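Local atomic coordinates of FrnE protein (Deinococcus radiodurans, PDB entry 5CO3), a protein that probably acts as a cytoplasmic disulfide oxidoreductase, exchanging thiols and disulfides through a thioredoxin-type domain of the DsbA family. Residues I27-F32 with V47-F52; P192-V195 with G201-G204; I116-E121 with G161-A166; F110-L115 with Q141-L146. All coordinates share one frame; numbering follows the deposited sequence.

Interactions 1 and 2 lie in the thioredoxin-like part: both reach its four-stranded sheet, their centres lie about 9 Å apart, and Phe32 CB of one packs on Phe194 CE2 of the other at 3.7 Å. Pro192 of interaction 2 touches Cys25 of the CxxC pair at the start of helix 23-38; Trp49 of interaction 1 lies near without touching. Other structures of this protein have a Cys22-Cys25 disulfide, absent here. Interactions 3 and 4 share helix 110-121 among the surrounding helices, with centres about 11 Å apart and Ala163 CB 4.0 Å from Leu115 CD1. A probable hydrogen bond from interaction 1 to interaction 3, Ser51 OG to His117 NE2 (2.8 Å), joins the two groups.

Interaction 1 of 4, residues I27-F32 with V47-F52; sequences IGKRRF and VVWHSF
Two pairs of side chains, Lys29 with Trp49 and Phe32 with Val47, bridge helix 23-38 and strand 45-51, whose CA atoms in these pairs lie 10.4 and 10.3 Å apart; no hydrogen bond crosses. In the first pair the methylenes of Lys29 run across the outer six-membered part of the indole at about a right angle. CG touches CH2 of Trp49 at 3.7 Å and CE touches CZ2 at 3.6 Å, an oblique approach by aliphatic carbons. Lysine suits the place because its long chain gives apolar contact while its amine continues to a polar partner. The chain bends at its last torsion (chi4 -69°), and NZ makes salt bridges with Glu33, Asp126 and Glu130. Asp126 also accepts from Trp49 NE1, so one carboxylate ties the ends of both side chains and limits how the indole can turn.

The second pair is apolar. Val47 CG2 comes to the edge of the Phe32 ring, near its plane, 3.6 Å from CE2. A flat ring and a branched aliphatic can fill such a gap without polar partners. Together the pairs seat the helix on its strand in the beta-alpha-beta unit (12-18, 23-38, 45-51) that opens a thioredoxin fold.

Interaction 2 of 4, residues P192-V195 with G201-G204; sequences PFFV and GVSG
Phe194 and Val202 form the hydrogen-bonded pair of an antiparallel beta hairpin, strands 193-196 and 200-203, at one side of the thioredoxin-like sheet. Phe194 N donates to Val202 O at 2.8 Å, nearly straight at 173° and in the carbonyl plane; the return bond from Val202 N to Phe194 O is equally short, with its donor tilted from that plane.

The tight side of the hairpin is the one carrying these two side chains. Their CB atoms lie 3.9 Å apart, and both residues pack on Leu211 of helix 208-222, while Phe194 also meets Ile16 of the neighbouring strand 12-18. Large apolar groups suit this covered side. The Phe194 ring turns its edge to two carbonyls, with CD1 3.5 Å from Val202 O and CE1 3.5 Å from Gly204 O.

The other side, carrying Phe193 and Ser203, is looser and more open to solvent. A chi1 of -164° swings CG of Phe193 away from its backbone N and lays the ring across the partner strand: Val202 O lies over one face, and CE2 meets Ser203 CB at 3.7 Å. Gly201 has no side chain to collide with that ring, and the small, polar Ser203 is at home in the exposed position.

Before the first strand, Pro192, preceded by a cis peptide as is the proline beside the active site of thioredoxin-fold proteins, rests on Cys25. Gly204, with backbone angles that suit glycine, gives its N-H to Pro192 O at 2.8 Å, bent to 140°.

Interaction 3 of 4, residues I116-E121 with G161-A166; sequences IHYAAE and GAARAA
Tyr118 reaches from helix 110-121 to Ala162, Ala163 and Ala166 of helix 160-169, in a helix-helix packing within the helical part of this DsbA-like fold. The two short segments cross at 134°, with their axes 10.2 Å apart at closest approach, a gap spanned by the one aromatic ring. From CB, which points toward the alanine helix, the side chain sets off with CG opposite the backbone N (chi1 172°). The ring then spreads along the alanine surface. On one side CD1 meets Ala166 CB at 3.9 Å; on the other, CD2 and CE2 both meet Ala163 CB, with CE2 the nearer at 3.8 Å.

Ala163 CA sits over one face, displaced toward the rim, 4.0 Å from the ring centroid, in a CH-pi contact. The small alanine side chain lets the helix backbone come this near the ring, and alanine suits all three places, its methyl still contributing apolar contact. Ala163 in turn rests on Ala153 of helix 146-156, and Tyr172 from a loop also touches Tyr118. Further out, CZ lies 3.9 Å from Ala163 N. At the tip, the hydroxyl passes beside the methyl of Ala162, with OH 3.3 Å from CB.

Interaction 4 of 4, residues F110-L115 with Q141-L146; sequences FLAHQL and QNVNDL
The amide of Asn144 crosses Leu111 obliquely, its ND2 4.0 Å from Leu111 CD1. Although the CB of Asn144 points away from helix 110-121, chi1 of 175° swings the amide back. ND2 donates to a water at 2.8 Å, and that same water accepts from Leu111 N at 3.0 Å. On the helix itself the Phe110 ring carries Gln114 NE2 over one face, 3.3 Å above the plane and toward the rim, and also makes a cation-pi contact with Arg177. The third flat group, the amide of Asn142, makes an Asx turn: its OD1 takes the N-H of Asn144, which stands 41° out of the carbonyl plane, and steadies the type I turn from Asn142 to Asp145.

A second water accepts from Ala112 N at 2.9 Å and donates to Val143 O. The two waters thus serve N-H groups of the first helical turn, which have no preceding turn to bond with. The van der Waals contacts are light: Leu111 CD1 meets Asn144 O at 3.7 Å and Leu146 CD2 at 4.1 Å, and small Ala112 lets the loop approach, CB to CB of Val143 also 4.1 Å.

The loop 141-146 joins helix 125-137, where Tyr136 touches Val143, to helix 146-156, N-capped by Asp145; helix 110-121 packs against both, Leu115 reaching Met128 and Ala153, while helix 173-186 meets Phe110.

Interaction 1 of 4, residues I27-F32 with V47-F52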
loop_
_atom_site.group_PDB
_atom_site.type_symbol
_atom_site.label_atom_id
_atom_site.label_comp_id
_atom_site.label_asym_id
_atom_site.label_seq_id
_atom_site.Cartn_x
_atom_site.Cartn_y
_atom_site.Cartn_z
ATOM N N ILE A 27 -1.907 8.723 0.786
ATOM C CA ILE A 27 -2.980 9.303 1.598
ATOM C C ILE A 27 -3.649 8.234 2.469
ATOM O O ILE A 27 -3.856 8.440 3.674
ATOM C CB ILE A 27 -4.028 9.998 0.714
ATOM C CG1 ILE A 27 -3.442 11.308 0.181
ATOM C CG2 ILE A 27 -5.348 10.252 1.497
ATOM C CD1 ILE A 27 -4.127 11.861 -1.082
ATOM N N GLY A 28 -3.952 7.085 1.864
ATOM C CA GLY A 28 -4.596 5.998 2.582
ATOM C C GLY A 28 -3.722 5.390 3.661
ATOM O O GLY A 28 -4.212 4.934 4.705
ATOM N N LYS A 29 -2.415 5.363 3.404
ATOM C CA LYS A 29 -1.478 4.851 4.389
ATOM C C LYS A 29 -1.490 5.753 5.623
ATOM O O LYS A 29 -1.499 5.260 6.760
ATOM C CB LYS A 29 -0.069 4.749 3.799
ATOM C CG LYS A 29 0.993 4.144 4.731
ATOM C CD LYS A 29 2.342 3.994 3.996
ATOM C CE LYS A 29 3.315 3.111 4.757
ATOM N NZ LYS A 29 3.792 3.752 6.019
ATOM N N ARG A 30 -1.504 7.064 5.404
ATOM C CA ARG A 30 -1.568 8.006 6.528
ATOM C C ARG A 30 -2.887 7.880 7.292
ATOM O O ARG A 30 -2.909 7.880 8.533
ATOM C CB ARG A 30 -1.376 9.448 6.048
ATOM C CG ARG A 30 0.079 9.794 5.679
ATOM C CD ARG A 30 0.972 9.828 6.924
ATOM N NE ARG A 30 2.376 9.683 6.552
ATOM C CZ ARG A 30 3.207 10.699 6.334
ATOM N NH1 ARG A 30 2.791 11.948 6.477
ATOM N NH2 ARG A 30 4.463 10.468 5.972
ATOM N N ARG A 31 -3.992 7.765 6.564
ATOM C CA ARG A 31 -5.297 7.670 7.231
ATOM C C ARG A 31 -5.412 6.376 8.017
ATOM O O ARG A 31 -5.971 6.374 9.117
ATOM C CB ARG A 31 -6.437 7.786 6.217
ATOM C CG ARG A 31 -6.487 9.166 5.574
ATOM C CD ARG A 31 -7.607 9.312 4.581
ATOM N NE ARG A 31 -7.667 10.680 4.080
ATOM C CZ ARG A 31 -8.591 11.120 3.230
ATOM N NH1 ARG A 31 -9.531 10.299 2.790
ATOM N NH2 ARG A 31 -8.575 12.380 2.826
ATOM N N PHE A 32 -4.863 5.287 7.480
ATOM C CA PHE A 32 -4.841 4.033 8.216
ATOM C C PHE A 32 -3.964 4.156 9.472
ATOM O O PHE A 32 -4.311 3.642 10.541
ATOM C CB PHE A 32 -4.342 2.878 7.339
ATOM C CG PHE A 32 -4.158 1.593 8.109
ATOM C CD1 PHE A 32 -5.257 0.843 8.492
ATOM C CD2 PHE A 32 -2.893 1.160 8.477
ATOM C CE1 PHE A 32 -5.100 -0.331 9.224
ATOM C CE2 PHE A 32 -2.728 -0.007 9.203
ATOM C CZ PHE A 32 -3.835 -0.757 9.580
ATOM N N VAL A 47 0.033 -5.763 9.866
ATOM C CA VAL A 47 -0.158 -5.153 8.553
ATOM C C VAL A 47 0.727 -5.850 7.525
ATOM O O VAL A 47 1.935 -5.975 7.720
ATOM C CB VAL A 47 0.147 -3.635 8.579
ATOM C CG1 VAL A 47 -0.062 -3.012 7.199
ATOM C CG2 VAL A 47 -0.718 -2.942 9.617
ATOM N N VAL A 48 0.107 -6.327 6.449
ATOM C CA VAL A 48 0.822 -6.971 5.351
ATOM C C VAL A 48 0.545 -6.216 4.057
ATOM O O VAL A 48 -0.602 -6.148 3.612
ATOM C CB VAL A 48 0.405 -8.450 5.182
ATOM C CG1 VAL A 48 1.057 -9.068 3.933
ATOM C CG2 VAL A 48 0.757 -9.244 6.424
ATOM N N TRP A 49 1.582 -5.636 3.456
ATOM C CA TRP A 49 1.396 -4.948 2.188
ATOM C C TRP A 49 1.415 -5.973 1.058
ATOM O O TRP A 49 2.130 -6.981 1.119
ATOM C CB TRP A 49 2.465 -3.855 1.980
ATOM C CG TRP A 49 2.313 -2.709 2.959
ATOM C CD1 TRP A 49 2.905 -2.593 4.186
ATOM C CD2 TRP A 49 1.483 -1.541 2.802
ATOM N NE1 TRP A 49 2.504 -1.419 4.800
ATOM C CE2 TRP A 49 1.632 -0.758 3.970
ATOM C CE3 TRP A 49 0.640 -1.077 1.782
ATOM C CZ2 TRP A 49 0.956 0.460 4.154
ATOM C CZ3 TRP A 49 -0.026 0.131 1.962
ATOM C CH2 TRP A 49 0.134 0.883 3.142
ATOM N N HIS A 50 0.587 -5.726 0.051
ATOM C CA HIS A 50 0.527 -6.569 -1.134
ATOM C C HIS A 50 0.714 -5.711 -2.367
ATOM O O HIS A 50 0.272 -4.559 -2.409
ATOM C CB HIS A 50 -0.799 -7.320 -1.221
ATOM C CG HIS A 50 -1.023 -8.285 -0.100
ATOM N ND1 HIS A 50 -0.690 -9.618 -0.187
ATOM C CD2 HIS A 50 -1.540 -8.103 1.138
ATOM C CE1 HIS A 50 -0.996 -10.219 0.951
ATOM N NE2 HIS A 50 -1.510 -9.321 1.771
ATOM N N SER A 51 1.378 -6.285 -3.361
ATOM C CA SER A 51 1.693 -5.577 -4.595
ATOM C C SER A 51 0.477 -5.401 -5.484
ATOM O O SER A 51 -0.329 -6.317 -5.654
ATOM C CB SER A 51 2.785 -6.315 -5.367
ATOM O OG SER A 51 3.895 -6.593 -4.540
ATOM N N PHE A 52 0.365 -4.211 -6.057
ATOM C CA PHE A 52 -0.648 -3.918 -7.051
ATOM C C PHE A 52 -0.014 -2.953 -8.039
ATOM O O PHE A 52 0.674 -2.012 -7.631
ATOM C CB PHE A 52 -1.893 -3.310 -6.412
ATOM C CG PHE A 52 -3.076 -3.220 -7.337
ATOM C CD1 PHE A 52 -3.185 -2.178 -8.242
ATOM C CD2 PHE A 52 -4.095 -4.160 -7.278
ATOM C CE1 PHE A 52 -4.275 -2.083 -9.080
ATOM C CE2 PHE A 52 -5.188 -4.068 -8.112
ATOM C CZ PHE A 52 -5.273 -3.028 -9.022
#

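Interaction 2 of 4, residues P192-V195 with G201-G204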
loop_
_atom_site.group_PDB
_atom_site.type_symbol
_atom_site.label_atom_id
_atom_site.label_comp_id
_atom_site.label_asym_id
_atom_site.label_seq_id
_atom_site.Cartn_x
_atom_site.Cartn_y
_atom_site.Cartn_z
ATOM N N PRO A 192 -5.919 2.420 -2.784
ATOM C CA PRO A 192 -5.636 1.326 -1.854
ATOM C C PRO A 192 -6.865 0.477 -1.575
ATOM O O PRO A 192 -7.997 0.956 -1.674
ATOM C CB PRO A 192 -5.179 2.059 -0.597
ATOM C CG PRO A 192 -5.894 3.352 -0.644
ATOM C CD PRO A 192 -5.950 3.720 -2.101
ATOM N N PHE A 193 -6.638 -0.785 -1.251
ATOM C CA PHE A 193 -7.724 -1.664 -0.860
ATOM C C PHE A 193 -7.335 -2.384 0.422
ATOM O O PHE A 193 -6.298 -3.038 0.480
ATOM C CB PHE A 193 -8.054 -2.666 -1.973
ATOM C CG PHE A 193 -9.384 -3.342 -1.798
ATOM C CD1 PHE A 193 -9.516 -4.419 -0.946
ATOM C CD2 PHE A 193 -10.502 -2.889 -2.480
ATOM C CE1 PHE A 193 -10.744 -5.046 -0.777
ATOM C CE2 PHE A 193 -11.728 -3.505 -2.317
ATOM C CZ PHE A 193 -11.849 -4.586 -1.468
ATOM N N PHE A 194 -8.185 -2.264 1.442
ATOM C CA PHE A 194 -7.934 -2.883 2.738
ATOM C C PHE A 194 -8.754 -4.148 2.952
ATOM O O PHE A 194 -9.950 -4.190 2.652
ATOM C CB PHE A 194 -8.251 -1.909 3.875
ATOM C CG PHE A 194 -7.499 -0.618 3.810
ATOM C CD1 PHE A 194 -7.923 0.409 2.979
ATOM C CD2 PHE A 194 -6.382 -0.415 4.599
ATOM C CE1 PHE A 194 -7.249 1.606 2.931
ATOM C CE2 PHE A 194 -5.702 0.780 4.562
ATOM C CZ PHE A 194 -6.137 1.803 3.723
ATOM N N VAL A 195 -8.108 -5.184 3.474
ATOM C CA VAL A 195 -8.814 -6.379 3.901
ATOM C C VAL A 195 -8.496 -6.598 5.373
ATOM O O VAL A 195 -7.326 -6.685 5.758
ATOM C CB VAL A 195 -8.424 -7.615 3.075
ATOM C CG1 VAL A 195 -9.114 -8.849 3.625
ATOM C CG2 VAL A 195 -8.787 -7.403 1.618
ATOM N N GLY A 201 -13.727 -5.881 3.676
ATOM C CA GLY A 201 -13.052 -5.077 2.677
ATOM C C GLY A 201 -13.374 -3.601 2.800
ATOM O O GLY A 201 -14.521 -3.221 3.040
ATOM N N VAL A 202 -12.348 -2.770 2.660
ATOM C CA VAL A 202 -12.532 -1.325 2.604
ATOM C C VAL A 202 -11.853 -0.803 1.343
ATOM O O VAL A 202 -10.640 -0.919 1.183
ATOM C CB VAL A 202 -11.974 -0.615 3.861
ATOM C CG1 VAL A 202 -12.004 0.897 3.684
ATOM C CG2 VAL A 202 -12.764 -1.024 5.109
ATOM N N SER A 203 -12.650 -0.248 0.438
ATOM C CA SER A 203 -12.155 0.202 -0.853
ATOM C C SER A 203 -11.804 1.687 -0.861
ATOM O O SER A 203 -12.626 2.526 -0.513
ATOM C CB SER A 203 -13.194 -0.085 -1.931
ATOM O OG SER A 203 -12.800 0.509 -3.151
ATOM N N GLY A 204 -10.579 2.005 -1.267
ATOM C CA GLY A 204 -10.147 3.387 -1.388
ATOM C C GLY A 204 -9.569 3.932 -0.098
ATOM O O GLY A 204 -9.583 3.251 0.926
#

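Interaction 3 of 4, residues I116-E121 with G161-A166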
loop_
_atom_site.group_PDB
_atom_site.type_symbol
_atom_site.label_atom_id
_atom_site.label_comp_id
_atom_site.label_asym_id
_atom_site.label_seq_id
_atom_site.Cartn_x
_atom_site.Cartn_y
_atom_site.Cartn_z
ATOM N N ILE A 116 10.035 -4.089 -2.079
ATOM C CA ILE A 116 9.236 -4.130 -0.864
ATOM C C ILE A 116 9.136 -5.572 -0.346
ATOM O O ILE A 116 9.259 -5.826 0.857
ATOM C CB ILE A 116 7.849 -3.545 -1.088
ATOM C CG1 ILE A 116 7.962 -2.054 -1.383
ATOM C CG2 ILE A 116 7.044 -3.671 0.201
ATOM C CD1 ILE A 116 6.708 -1.416 -1.959
ATOM N N HIS A 117 8.942 -6.520 -1.255
ATOM C CA HIS A 117 8.968 -7.932 -0.889
ATOM C C HIS A 117 10.291 -8.336 -0.234
ATOM O O HIS A 117 10.286 -9.032 0.787
ATOM C CB HIS A 117 8.690 -8.795 -2.112
ATOM C CG HIS A 117 7.237 -8.914 -2.439
ATOM N ND1 HIS A 117 6.491 -10.029 -2.123
ATOM C CD2 HIS A 117 6.385 -8.049 -3.039
ATOM C CE1 HIS A 117 5.246 -9.851 -2.525
ATOM N NE2 HIS A 117 5.153 -8.657 -3.081
ATOM N N TYR A 118 11.414 -7.884 -0.794
ATOM C CA TYR A 118 12.723 -8.155 -0.191
ATOM C C TYR A 118 12.789 -7.577 1.227
ATOM O O TYR A 118 13.190 -8.260 2.178
ATOM C CB TYR A 118 13.872 -7.578 -1.047
ATOM C CG TYR A 118 15.206 -7.687 -0.334
ATOM C CD1 TYR A 118 15.926 -8.876 -0.338
ATOM C CD2 TYR A 118 15.725 -6.609 0.377
ATOM C CE1 TYR A 118 17.133 -8.988 0.341
ATOM C CE2 TYR A 118 16.930 -6.708 1.055
ATOM C CZ TYR A 118 17.629 -7.898 1.034
ATOM O OH TYR A 118 18.829 -8.009 1.711
ATOM N N ALA A 119 12.385 -6.317 1.358
ATOM C CA ALA A 119 12.402 -5.628 2.640
ATOM C C ALA A 119 11.531 -6.331 3.666
ATOM O O ALA A 119 11.902 -6.423 4.835
ATOM C CB ALA A 119 11.948 -4.190 2.473
ATOM N N ALA A 120 10.376 -6.831 3.235
ATOM C CA ALA A 120 9.446 -7.454 4.181
ATOM C C ALA A 120 10.002 -8.764 4.753
ATOM O O ALA A 120 9.588 -9.200 5.821
ATOM C CB ALA A 120 8.093 -7.692 3.521
ATOM N N GLU A 121 10.939 -9.392 4.049
ATOM C CA GLU A 121 11.580 -10.592 4.574
ATOM C C GLU A 121 12.580 -10.217 5.657
ATOM O O GLU A 121 12.941 -11.047 6.495
ATOM C CB GLU A 121 12.256 -11.383 3.455
ATOM C CG GLU A 121 11.277 -11.857 2.406
ATOM C CD GLU A 121 11.472 -13.307 2.045
ATOM O OE1 GLU A 121 12.487 -13.620 1.390
ATOM O OE2 GLU A 121 10.614 -14.132 2.424
ATOM N N GLY A 161 23.728 -3.926 -1.050
ATOM C CA GLY A 161 24.281 -4.854 -2.016
ATOM C C GLY A 161 23.344 -6.022 -2.256
ATOM O O GLY A 161 23.066 -6.380 -3.396
ATOM N N ALA A 162 22.834 -6.599 -1.171
ATOM C CA ALA A 162 21.958 -7.769 -1.257
ATOM C C ALA A 162 20.621 -7.431 -1.909
ATOM O O ALA A 162 20.102 -8.210 -2.711
ATOM C CB ALA A 162 21.736 -8.369 0.134
ATOM N N ALA A 163 20.071 -6.270 -1.572
ATOM C CA ALA A 163 18.819 -5.816 -2.176
ATOM C C ALA A 163 18.946 -5.707 -3.687
ATOM O O ALA A 163 18.101 -6.217 -4.436
ATOM C CB ALA A 163 18.391 -4.469 -1.592
ATOM N N ARG A 164 20.002 -5.034 -4.130
ATOM C CA ARG A 164 20.235 -4.878 -5.561
ATOM C C ARG A 164 20.433 -6.228 -6.241
ATOM O O ARG A 164 19.918 -6.460 -7.342
ATOM C CB ARG A 164 21.434 -3.969 -5.811
ATOM C CG ARG A 164 21.591 -3.628 -7.277
ATOM C CD ARG A 164 22.541 -2.479 -7.490
ATOM N NE ARG A 164 22.540 -2.094 -8.899
ATOM C CZ ARG A 164 22.716 -0.855 -9.330
ATOM N NH1 ARG A 164 22.914 0.122 -8.462
ATOM N NH2 ARG A 164 22.708 -0.600 -10.634
ATOM N N ALA A 165 21.164 -7.129 -5.586
ATOM C CA ALA A 165 21.370 -8.465 -6.137
ATOM C C ALA A 165 20.026 -9.155 -6.309
ATOM O O ALA A 165 19.761 -9.770 -7.333
ATOM C CB ALA A 165 22.295 -9.295 -5.236
ATOM N N ALA A 166 19.156 -9.012 -5.311
ATOM C CA ALA A 166 17.844 -9.641 -5.375
ATOM C C ALA A 166 17.019 -9.069 -6.525
ATOM O O ALA A 166 16.309 -9.799 -7.212
ATOM C CB ALA A 166 17.101 -9.474 -4.048
#

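Interaction 4 of 4, residues F110-L115 with Q141-L146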
loop_
_atom_site.group_PDB
_atom_site.type_symbol
_atom_site.label_atom_id
_atom_site.label_comp_id
_atom_site.label_asym_id
_atom_site.label_seq_id
_atom_site.Cartn_x
_atom_site.Cartn_y
_atom_site.Cartn_z
ATOM N N PHE A 110 7.162 -2.372 -11.066
ATOM C CA PHE A 110 7.342 -3.805 -10.804
ATOM C C PHE A 110 8.549 -4.075 -9.895
ATOM O O PHE A 110 8.432 -4.795 -8.887
ATOM C CB PHE A 110 7.490 -4.565 -12.133
ATOM C CG PHE A 110 7.483 -6.073 -12.002
ATOM C CD1 PHE A 110 6.527 -6.723 -11.237
ATOM C CD2 PHE A 110 8.403 -6.846 -12.709
ATOM C CE1 PHE A 110 6.516 -8.111 -11.137
ATOM C CE2 PHE A 110 8.386 -8.236 -12.616
ATOM C CZ PHE A 110 7.440 -8.868 -11.839
ATOM N N LEU A 111 9.686 -3.473 -10.233
ATOM C CA LEU A 111 10.925 -3.671 -9.486
ATOM C C LEU A 111 10.822 -3.083 -8.081
ATOM O O LEU A 111 11.333 -3.666 -7.124
ATOM C CB LEU A 111 12.114 -3.050 -10.226
ATOM C CG LEU A 111 12.674 -3.815 -11.421
ATOM C CD1 LEU A 111 13.636 -2.937 -12.215
ATOM C CD2 LEU A 111 13.354 -5.101 -10.947
ATOM N N ALA A 112 10.168 -1.930 -7.962
ATOM C CA ALA A 112 9.920 -1.313 -6.669
ATOM C C ALA A 112 9.096 -2.241 -5.790
ATOM O O ALA A 112 9.392 -2.401 -4.610
ATOM C CB ALA A 112 9.216 0.010 -6.860
ATOM N N HIS A 113 8.071 -2.871 -6.360
ATOM C CA HIS A 113 7.267 -3.817 -5.589
ATOM C C HIS A 113 8.107 -5.009 -5.154
ATOM O O HIS A 113 7.920 -5.537 -4.056
ATOM C CB HIS A 113 6.044 -4.277 -6.386
ATOM C CG HIS A 113 4.936 -3.268 -6.399
ATOM N ND1 HIS A 113 4.171 -2.989 -5.284
ATOM C CD2 HIS A 113 4.464 -2.472 -7.387
ATOM C CE1 HIS A 113 3.284 -2.059 -5.586
ATOM N NE2 HIS A 113 3.437 -1.732 -6.859
ATOM N N GLN A 114 9.041 -5.428 -6.010
ATOM C CA GLN A 114 9.956 -6.503 -5.644
ATOM C C GLN A 114 10.818 -6.119 -4.440
ATOM O O GLN A 114 11.064 -6.941 -3.548
ATOM C CB GLN A 114 10.856 -6.877 -6.826
ATOM C CG GLN A 114 10.163 -7.752 -7.860
ATOM C CD GLN A 114 11.058 -8.074 -9.059
ATOM O OE1 GLN A 114 12.141 -8.639 -8.902
ATOM N NE2 GLN A 114 10.613 -7.700 -10.257
ATOM N N LEU A 115 11.278 -4.870 -4.424
ATOM C CA LEU A 115 12.099 -4.377 -3.320
ATOM C C LEU A 115 11.318 -4.408 -2.007
ATOM O O LEU A 115 11.860 -4.728 -0.946
ATOM C CB LEU A 115 12.591 -2.961 -3.607
ATOM C CG LEU A 115 13.452 -2.347 -2.500
ATOM C CD1 LEU A 115 14.608 -3.267 -2.134
ATOM C CD2 LEU A 115 13.962 -0.968 -2.918
ATOM N N GLN A 141 11.921 10.940 -7.839
ATOM C CA GLN A 141 12.817 9.807 -8.099
ATOM C C GLN A 141 12.180 8.807 -9.065
ATOM O O GLN A 141 10.962 8.645 -9.109
ATOM C CB GLN A 141 13.205 9.099 -6.795
ATOM C CG GLN A 141 13.618 10.055 -5.678
ATOM C CD GLN A 141 14.856 9.601 -4.932
ATOM O OE1 GLN A 141 15.767 9.010 -5.523
ATOM N NE2 GLN A 141 14.911 9.889 -3.622
ATOM N N ASN A 142 13.028 8.163 -9.868
ATOM C CA ASN A 142 12.593 7.130 -10.792
ATOM C C ASN A 142 12.665 5.762 -10.114
ATOM O O ASN A 142 13.757 5.209 -9.958
ATOM C CB ASN A 142 13.472 7.170 -12.041
ATOM C CG ASN A 142 13.208 6.021 -12.997
ATOM O OD1 ASN A 142 12.317 5.198 -12.791
ATOM N ND2 ASN A 142 13.986 5.979 -14.081
ATOM N N VAL A 143 11.520 5.213 -9.703
ATOM C CA VAL A 143 11.544 3.948 -8.957
ATOM C C VAL A 143 11.674 2.685 -9.846
ATOM O O VAL A 143 11.584 1.557 -9.362
ATOM C CB VAL A 143 10.300 3.830 -8.051
ATOM C CG1 VAL A 143 10.244 5.034 -7.095
ATOM C CG2 VAL A 143 9.024 3.713 -8.881
ATOM N N ASN A 144 11.878 2.882 -11.150
ATOM C CA ASN A 144 12.238 1.776 -12.041
ATOM C C ASN A 144 13.752 1.643 -12.145
ATOM O O ASN A 144 14.264 0.653 -12.644
ATOM C CB ASN A 144 11.645 1.995 -13.439
ATOM C CG ASN A 144 12.080 0.929 -14.437
ATOM O OD1 ASN A 144 12.923 1.163 -15.311
ATOM N ND2 ASN A 144 11.516 -0.255 -14.297
ATOM N N ASP A 145 14.465 2.661 -11.675
ATOM C CA ASP A 145 15.920 2.715 -11.825
ATOM C C ASP A 145 16.652 1.948 -10.713
ATOM O O ASP A 145 16.403 2.182 -9.533
ATOM C CB ASP A 145 16.378 4.169 -11.854
ATOM C CG ASP A 145 17.877 4.301 -12.008
ATOM O OD1 ASP A 145 18.392 3.988 -13.101
ATOM O OD2 ASP A 145 18.537 4.723 -11.035
ATOM N N LEU A 146 17.560 1.042 -11.086
ATOM C CA LEU A 146 18.189 0.169 -10.083
ATOM C C LEU A 146 19.063 0.930 -9.075
ATOM O O LEU A 146 19.018 0.640 -7.877
ATOM C CB LEU A 146 19.003 -0.931 -10.760
ATOM C CG LEU A 146 18.148 -2.013 -11.422
ATOM C CD1 LEU A 146 19.009 -2.982 -12.233
ATOM C CD2 LEU A 146 17.344 -2.756 -10.370
HETATM O O HOH W 1 9.851 -2.143 -12.967
HETATM O O HOH W 2 9.977 -0.229 -10.287
#